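Local coordinates for protein pectinesterase A (Erwinia chrysanthemi, PDB 2NTP) that hydrolyses the methyl esters of pectin's galacturonate units to release methanol, probably the first step in maceration and soft-rotting of plant tissue, at residues A[46-50]-A[87-92]; A[100-106]-A[144-150]; A[266-272]-A[302-308]. All coordinates share one frame; numbering follows the deposited sequence.

Contact 1 (A[46-50]-A[87-92]); sequences ERLTI and GSSTIT
Arg47 reaches along the backbone of 87-92 and binds two of its carbonyls. Its CB passes 3.7 Å from Thr90 O; from there CG, set beside the backbone N (chi1 -54°), leads into an extended chain that bends at the CG-CD bond, turning the guanidinium toward the other segment. NE makes a weak bond to Ser89 O, and NH2 a better one to the same oxygen at 2.9 Å, coming from 45° above that carbonyl's plane. The second N-H of NH2 bonds Gly87 O, modelled at an implausibly short 2.5 Å, so that distance is doubtful. Both oxygens lie near the guanidinium plane, while Trp83 makes a cation-pi contact with the same group. A long, multiply donating side chain suits a loop that presents several carbonyls. Beyond it begins parallel pairing in the beta-helix of the pectinesterase family: Leu48 N bonds Thr90 O, Thr92 N bonds Leu48 O, and Ile50 N bonds Thr92 O at 2.8 Å. Leu48 and Ile91 lie side by side, CD1 to CD1 4.1 Å, as branched apolar residues on the buried face. Thr49 and Thr92 stand together on the other, where a water links Thr92 OG1, Leu48 O and Ser89 O.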
# COMPACT_ATOMS: atom_id res chain seq x y z
N GLU A 46 17.02 -6.54 1.87
CA GLU A 46 16.48 -7.43 2.88
C GLU A 46 14.97 -7.56 2.73
O GLU A 46 14.30 -6.62 2.27
CB GLU A 46 16.79 -6.91 4.28
CG GLU A 46 18.26 -6.77 4.59
CD GLU A 46 18.51 -6.39 6.03
OE1 GLU A 46 17.95 -7.06 6.92
OE2 GLU A 46 19.27 -5.42 6.26
N ARG A 47 14.46 -8.72 3.12
CA ARG A 47 13.04 -8.93 3.30
C ARG A 47 12.79 -9.19 4.78
O ARG A 47 13.52 -9.98 5.41
CB ARG A 47 12.55 -10.09 2.44
CG ARG A 47 12.91 -9.94 0.97
CD ARG A 47 12.26 -11.02 0.13
NE ARG A 47 10.81 -10.91 0.19
CZ ARG A 47 9.96 -11.91 -0.04
NH1 ARG A 47 10.40 -13.12 -0.35
NH2 ARG A 47 8.67 -11.68 0.05
N LEU A 48 11.79 -8.52 5.34
CA LEU A 48 11.54 -8.54 6.78
C LEU A 48 10.11 -8.94 7.11
O LEU A 48 9.17 -8.53 6.43
CB LEU A 48 11.85 -7.17 7.39
CG LEU A 48 13.21 -6.54 7.09
CD1 LEU A 48 13.22 -5.07 7.50
CD2 LEU A 48 14.34 -7.31 7.77
N THR A 49 9.96 -9.73 8.17
CA THR A 49 8.65 -10.03 8.74
C THR A 49 8.69 -9.65 10.21
O THR A 49 9.51 -10.16 10.97
CB THR A 49 8.26 -11.51 8.56
OG1 THR A 49 8.24 -11.83 7.17
CG2 THR A 49 6.89 -11.79 9.17
N ILE A 50 7.82 -8.72 10.58
CA ILE A 50 7.80 -8.17 11.93
C ILE A 50 6.73 -8.88 12.76
O ILE A 50 5.55 -8.78 12.46
CB ILE A 50 7.51 -6.64 11.92
CG1 ILE A 50 8.54 -5.88 11.06
CG2 ILE A 50 7.41 -6.09 13.35
CD1 ILE A 50 9.99 -6.24 11.29
N GLY A 87 2.97 -13.18 -0.22
CA GLY A 87 4.34 -13.67 -0.12
C GLY A 87 5.41 -12.83 -0.78
O GLY A 87 6.60 -13.00 -0.49
N SER A 88 5.01 -11.91 -1.66
CA SER A 88 5.95 -11.09 -2.42
C SER A 88 6.48 -9.88 -1.65
O SER A 88 7.40 -9.20 -2.11
CB SER A 88 5.30 -10.60 -3.72
OG SER A 88 4.39 -9.53 -3.46
N SER A 89 5.88 -9.61 -0.49
CA SER A 89 6.12 -8.35 0.21
C SER A 89 7.56 -8.19 0.69
O SER A 89 8.14 -9.12 1.24
CB SER A 89 5.16 -8.19 1.39
OG SER A 89 5.22 -6.84 1.84
N THR A 90 8.12 -7.00 0.50
CA THR A 90 9.46 -6.70 1.01
C THR A 90 9.41 -6.65 2.54
O THR A 90 10.26 -7.24 3.21
CB THR A 90 10.02 -5.39 0.42
OG1 THR A 90 10.16 -5.55 -1.00
CG2 THR A 90 11.40 -5.06 1.02
N ILE A 91 8.42 -5.95 3.08
CA ILE A 91 8.22 -5.88 4.53
C ILE A 91 6.80 -6.32 4.87
O ILE A 91 5.83 -5.85 4.27
CB ILE A 91 8.52 -4.47 5.09
CG1 ILE A 91 10.00 -4.13 4.92
CG2 ILE A 91 8.10 -4.37 6.58
CD1 ILE A 91 10.42 -2.79 5.50
N THR A 92 6.70 -7.25 5.82
CA THR A 92 5.42 -7.76 6.30
C THR A 92 5.28 -7.39 7.78
O THR A 92 6.13 -7.74 8.59
CB THR A 92 5.34 -9.29 6.11
OG1 THR A 92 5.45 -9.61 4.72
CG2 THR A 92 4.03 -9.83 6.65
O HOH W 1 8.12 -9.74 3.99

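Contact 2 (A[100-106]-A[144-150]); sequences AQSLTIR and FKDVSLV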
# COMPACT_ATOMS: atom_id res chain seq x y z
N ALA A 100 7.38 2.98 11.49
CA ALA A 100 8.55 3.28 10.69
C ALA A 100 8.57 4.77 10.39
O ALA A 100 7.52 5.36 10.10
CB ALA A 100 8.55 2.48 9.39
N GLN A 101 9.75 5.37 10.47
CA GLN A 101 9.92 6.80 10.19
C GLN A 101 11.15 7.05 9.33
O GLN A 101 12.18 6.40 9.51
CB GLN A 101 10.03 7.60 11.49
CG GLN A 101 10.11 9.12 11.26
CD GLN A 101 10.43 9.91 12.51
OE1 GLN A 101 10.91 9.37 13.51
NE2 GLN A 101 10.18 11.22 12.45
N SER A 102 11.02 7.99 8.39
CA SER A 102 12.13 8.53 7.60
C SER A 102 12.93 7.45 6.88
O SER A 102 14.15 7.33 7.02
CB SER A 102 13.03 9.43 8.47
OG SER A 102 12.29 10.51 8.98
N LEU A 103 12.21 6.64 6.11
CA LEU A 103 12.84 5.59 5.31
C LEU A 103 12.00 5.23 4.10
O LEU A 103 10.81 5.53 4.04
CB LEU A 103 13.16 4.36 6.16
CG LEU A 103 12.05 3.68 6.95
CD1 LEU A 103 11.28 2.72 6.06
CD2 LEU A 103 12.62 2.94 8.16
N THR A 104 12.66 4.59 3.14
CA THR A 104 12.00 4.12 1.92
C THR A 104 11.94 2.60 1.94
O THR A 104 12.90 1.94 2.34
CB THR A 104 12.76 4.59 0.67
OG1 THR A 104 12.81 6.03 0.65
CG2 THR A 104 12.08 4.09 -0.61
N ILE A 105 10.79 2.06 1.54
CA ILE A 105 10.57 0.62 1.39
C ILE A 105 10.19 0.36 -0.07
O ILE A 105 9.23 0.95 -0.58
CB ILE A 105 9.45 0.11 2.32
CG1 ILE A 105 9.74 0.47 3.79
CG2 ILE A 105 9.27 -1.40 2.15
CD1 ILE A 105 8.52 0.38 4.72
N ARG A 106 10.96 -0.50 -0.74
CA ARG A 106 10.76 -0.77 -2.16
C ARG A 106 10.54 -2.25 -2.45
O ARG A 106 11.15 -3.11 -1.82
CB ARG A 106 11.98 -0.32 -2.99
CG ARG A 106 12.52 1.07 -2.70
CD ARG A 106 13.44 1.53 -3.84
NE ARG A 106 14.49 0.56 -4.14
CZ ARG A 106 15.80 0.84 -4.23
NH1 ARG A 106 16.25 2.08 -4.06
NH2 ARG A 106 16.65 -0.14 -4.50
N PHE A 144 3.25 4.98 9.92
CA PHE A 144 4.33 5.26 8.97
C PHE A 144 4.41 6.75 8.72
O PHE A 144 3.49 7.34 8.15
CB PHE A 144 4.08 4.49 7.66
CG PHE A 144 3.93 3.01 7.87
CD1 PHE A 144 2.70 2.47 8.22
CD2 PHE A 144 5.04 2.17 7.77
CE1 PHE A 144 2.55 1.09 8.45
CE2 PHE A 144 4.91 0.80 7.99
CZ PHE A 144 3.66 0.26 8.33
N LYS A 145 5.49 7.37 9.19
CA LYS A 145 5.67 8.82 9.06
C LYS A 145 6.91 9.15 8.24
O LYS A 145 7.99 8.62 8.52
CB LYS A 145 5.76 9.50 10.43
CG LYS A 145 5.84 11.03 10.33
CD LYS A 145 5.58 11.73 11.64
CE LYS A 145 5.51 13.24 11.44
NZ LYS A 145 4.24 13.69 10.79
N ASP A 146 6.76 10.03 7.24
CA ASP A 146 7.85 10.39 6.34
C ASP A 146 8.46 9.12 5.74
O ASP A 146 9.67 8.88 5.78
CB ASP A 146 8.89 11.24 7.08
CG ASP A 146 9.99 11.77 6.17
OD1 ASP A 146 9.71 12.12 5.00
OD2 ASP A 146 11.14 11.84 6.65
N VAL A 147 7.59 8.29 5.18
CA VAL A 147 8.00 7.02 4.57
C VAL A 147 7.65 7.06 3.08
O VAL A 147 6.64 7.65 2.69
CB VAL A 147 7.31 5.81 5.26
CG1 VAL A 147 7.48 4.53 4.46
CG2 VAL A 147 7.87 5.62 6.68
N SER A 148 8.51 6.46 2.27
CA SER A 148 8.26 6.32 0.84
C SER A 148 8.08 4.86 0.51
O SER A 148 8.93 4.05 0.88
CB SER A 148 9.43 6.90 0.04
OG SER A 148 9.28 6.64 -1.35
N LEU A 149 6.99 4.52 -0.18
CA LEU A 149 6.71 3.15 -0.59
C LEU A 149 6.75 3.06 -2.11
O LEU A 149 6.03 3.80 -2.80
CB LEU A 149 5.34 2.70 -0.08
CG LEU A 149 5.05 2.83 1.41
CD1 LEU A 149 3.65 2.31 1.72
CD2 LEU A 149 6.10 2.10 2.24
N VAL A 150 7.59 2.18 -2.62
CA VAL A 150 7.85 2.10 -4.06
C VAL A 150 7.45 0.76 -4.66
O VAL A 150 7.86 -0.30 -4.17
CB VAL A 150 9.34 2.37 -4.37
CG1 VAL A 150 9.63 2.17 -5.85
CG2 VAL A 150 9.74 3.79 -3.93
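Ala100 CB comes obliquely to the Phe144 ring, 3.9 Å from CD2, and the ring also stacks on Phe165 of the next strand; the small methyl beside a broad ring fits the buried face. A second flat group, the Asp146 carboxylate, takes a hydrogen bond from Ser102 OG, 2.9 Å from Asp146 OD2, which accepts it on its anti lone pair, away from OD1. Asp146 holds CG opposite its backbone N (chi1 -174°), which carries OD2 across to the serine; OD1 forms a long, weak ion pair with Arg62. Both corner residues have positive phi, which aspartate takes readily, and the short Ser102 side chain puts OG beside the carboxylate. Val147 CG2 fills the inside of the bend, 3.4 Å from Ala100 O. Past the corner, Ile105 CD1 meets Leu149 CD2 at 3.9 Å, the two side chains lying alongside and pointing the same way into the core. On the outer face Arg106 CG rests on Val150 CB at 3.8 Å, while its charged end turns to Asp108. The strands pair in parallel, with Ile105 N bonded to Ser148 O at 2.8 Å. Two sharply cornered strand pairs are thus stacked in register, with apolar residues inside and a left-handed-helical residue at each bend, as in successive coils of the right-handed parallel beta-helix of this family.

Contact 3 (A[266-272]-A[302-308]); sequences VFLNTSM and FEYKSYG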
# COMPACT_ATOMS: atom_id res chain seq x y z
N VAL A 266 -12.38 6.88 0.38
CA VAL A 266 -12.85 8.26 0.50
C VAL A 266 -11.67 9.23 0.39
O VAL A 266 -10.67 9.07 1.10
CB VAL A 266 -13.62 8.49 1.82
CG1 VAL A 266 -14.14 9.92 1.89
CG2 VAL A 266 -14.78 7.51 1.94
N PHE A 267 -11.80 10.20 -0.51
CA PHE A 267 -10.82 11.27 -0.67
C PHE A 267 -11.41 12.55 -0.08
O PHE A 267 -12.51 12.95 -0.45
CB PHE A 267 -10.49 11.52 -2.14
CG PHE A 267 -9.69 10.42 -2.78
CD1 PHE A 267 -10.33 9.35 -3.40
CD2 PHE A 267 -8.30 10.46 -2.78
CE1 PHE A 267 -9.59 8.33 -4.00
CE2 PHE A 267 -7.55 9.44 -3.37
CZ PHE A 267 -8.20 8.38 -3.98
N LEU A 268 -10.66 13.19 0.82
CA LEU A 268 -11.06 14.49 1.36
C LEU A 268 -9.96 15.53 1.19
O LEU A 268 -8.80 15.26 1.51
CB LEU A 268 -11.47 14.38 2.83
CG LEU A 268 -12.56 13.37 3.20
CD1 LEU A 268 -11.91 12.12 3.79
CD2 LEU A 268 -13.53 13.99 4.19
N ASN A 269 -10.34 16.70 0.69
CA ASN A 269 -9.41 17.84 0.55
C ASN A 269 -8.10 17.45 -0.14
O ASN A 269 -7.00 17.81 0.31
CB ASN A 269 -9.14 18.47 1.92
CG ASN A 269 -10.42 18.96 2.60
OD1 ASN A 269 -10.81 18.46 3.66
ND2 ASN A 269 -11.07 19.94 1.99
N THR A 270 -8.22 16.72 -1.25
CA THR A 270 -7.07 16.15 -1.94
C THR A 270 -6.96 16.69 -3.37
O THR A 270 -7.95 16.78 -4.08
CB THR A 270 -7.13 14.60 -1.89
OG1 THR A 270 -6.84 14.18 -0.55
CG2 THR A 270 -6.13 13.96 -2.84
N SER A 271 -5.75 17.07 -3.76
CA SER A 271 -5.51 17.55 -5.13
C SER A 271 -5.38 16.37 -6.08
O SER A 271 -4.88 15.30 -5.71
CB SER A 271 -4.28 18.44 -5.21
OG SER A 271 -3.09 17.73 -4.95
N MET A 272 -5.84 16.56 -7.31
CA MET A 272 -5.78 15.51 -8.32
C MET A 272 -5.42 16.12 -9.65
O MET A 272 -6.09 17.05 -10.11
CB MET A 272 -7.14 14.81 -8.45
CG MET A 272 -7.61 14.12 -7.20
SD MET A 272 -9.31 13.55 -7.33
CE MET A 272 -9.49 12.79 -5.72
N PHE A 302 -16.26 7.76 -2.46
CA PHE A 302 -16.68 9.16 -2.27
C PHE A 302 -15.53 10.15 -2.30
O PHE A 302 -14.39 9.80 -2.02
CB PHE A 302 -17.42 9.32 -0.94
CG PHE A 302 -18.63 8.44 -0.79
CD1 PHE A 302 -19.85 8.80 -1.37
CD2 PHE A 302 -18.56 7.25 -0.07
CE1 PHE A 302 -20.97 7.98 -1.24
CE2 PHE A 302 -19.67 6.42 0.06
CZ PHE A 302 -20.88 6.79 -0.52
N GLU A 303 -15.87 11.40 -2.61
CA GLU A 303 -14.93 12.52 -2.54
C GLU A 303 -15.53 13.67 -1.73
O GLU A 303 -16.75 13.79 -1.61
CB GLU A 303 -14.58 13.03 -3.93
CG GLU A 303 -13.68 12.11 -4.73
CD GLU A 303 -13.58 12.56 -6.17
OE1 GLU A 303 -14.41 12.10 -6.98
OE2 GLU A 303 -12.70 13.39 -6.47
N TYR A 304 -14.65 14.51 -1.21
CA TYR A 304 -15.06 15.74 -0.55
C TYR A 304 -14.03 16.81 -0.88
O TYR A 304 -12.87 16.69 -0.52
CB TYR A 304 -15.18 15.53 0.96
CG TYR A 304 -15.59 16.78 1.71
CD1 TYR A 304 -16.92 17.24 1.68
CD2 TYR A 304 -14.67 17.51 2.46
CE1 TYR A 304 -17.30 18.38 2.37
CE2 TYR A 304 -15.04 18.65 3.16
CZ TYR A 304 -16.35 19.09 3.11
OH TYR A 304 -16.72 20.22 3.80
N LYS A 305 -14.49 17.84 -1.59
CA LYS A 305 -13.67 19.01 -1.92
C LYS A 305 -12.32 18.66 -2.57
O LYS A 305 -11.28 19.22 -2.21
CB LYS A 305 -13.51 19.93 -0.70
CG LYS A 305 -14.86 20.44 -0.20
CD LYS A 305 -14.72 21.52 0.86
CE LYS A 305 -16.08 22.17 1.11
NZ LYS A 305 -16.02 23.29 2.10
N SER A 306 -12.35 17.74 -3.53
CA SER A 306 -11.19 17.51 -4.37
C SER A 306 -10.90 18.78 -5.16
O SER A 306 -11.80 19.59 -5.41
CB SER A 306 -11.42 16.33 -5.32
OG SER A 306 -11.65 15.13 -4.60
N TYR A 307 -9.64 18.98 -5.53
CA TYR A 307 -9.27 20.11 -6.37
C TYR A 307 -8.19 19.69 -7.36
O TYR A 307 -7.73 18.55 -7.34
CB TYR A 307 -8.89 21.33 -5.52
CG TYR A 307 -7.69 21.15 -4.61
CD1 TYR A 307 -7.78 20.41 -3.43
CD2 TYR A 307 -6.47 21.73 -4.93
CE1 TYR A 307 -6.68 20.23 -2.59
CE2 TYR A 307 -5.36 21.58 -4.10
CZ TYR A 307 -5.47 20.83 -2.93
OH TYR A 307 -4.37 20.66 -2.12
N GLY A 308 -7.80 20.60 -8.25
CA GLY A 308 -6.89 20.26 -9.35
C GLY A 308 -7.66 19.74 -10.55
O GLY A 308 -8.85 19.42 -10.45
O HOH W 2 -4.34 18.50 -0.44
O HOH W 3 -10.25 21.11 -0.37
O HOH W 4 -10.63 15.20 -2.06
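The far end of the parallel beta-helix is built here, where 302-308 lies in register on 266-272 as one coil on another. Phe267 N bonds Phe302 O, Tyr304 N bonds Phe267 O, and Asn269 N bonds Tyr304 O at 2.8 Å. At the corner Asn269 and Lys305 both have positive phi, a conformation asparagine tolerates well, and the Asn269 amide lies beside the lysine, ND2 to Lys305 CB 3.6 Å. A water joins ND2 to Lys305 O, and another ties Thr270 N, Tyr304 O and Ser306 OG together inside the turn. Beyond the bend, Tyr307 takes the torsion that places CG between its backbone N and carbonyl carbon (chi1 62°), folding the ring back over the opposite segment. Ser271 CB then sits over one face in a CH-pi contact, 3.7 Å from the centroid of the Tyr307 ring, and a water bridges Tyr307 OH to Asn269 O. Serine is short enough to slip beneath a broad ring. From the opposite direction the extended Met272 brings CE within 3.4 Å of Glu303 OE2, which accepts a hydrogen bond from Ser306 OG, 2.8 Å from Glu303 OE2; OE1 is paired with Arg317, so the buried carboxylate is well supplied. Gly308 pairs positive phi (87°) with extended psi, which suits glycine; its CA lies 3.4 Å from Met272 O. Strand 300-304 is the outermost of its sheet, with 264-268 between it and 220-223; Phe267 and Met272 pack on strands 226-229 and 239-242, and Tyr304 OH bonds Asp322 of helix 322-325.

Contacts 1 and 2 are neighbours, their centres 14 Å apart, and meet directly: Thr90 OG1 probably bonds Arg106 O at 2.8 Å, and Ile91 CD1 packs on Ile105 CG1 at 3.7 Å across the core. Contact 3 lies on the other side of the chain's centre from contact 1, 32 Å away between centres; its strands belong to the same two sheets as those of contact 2, 23 Å away between centres. The bound sugar chain passes near contact 1: about 6 Å separates Gly87 from a bound galacturonate at the nearest atoms, and the side chain of Ser88 is about 5 Å from those of substrate-binding Thr85 and Gln129. Leu149 in contact 2 stands about 11 Å, between side chains, from the proton donor Asp154.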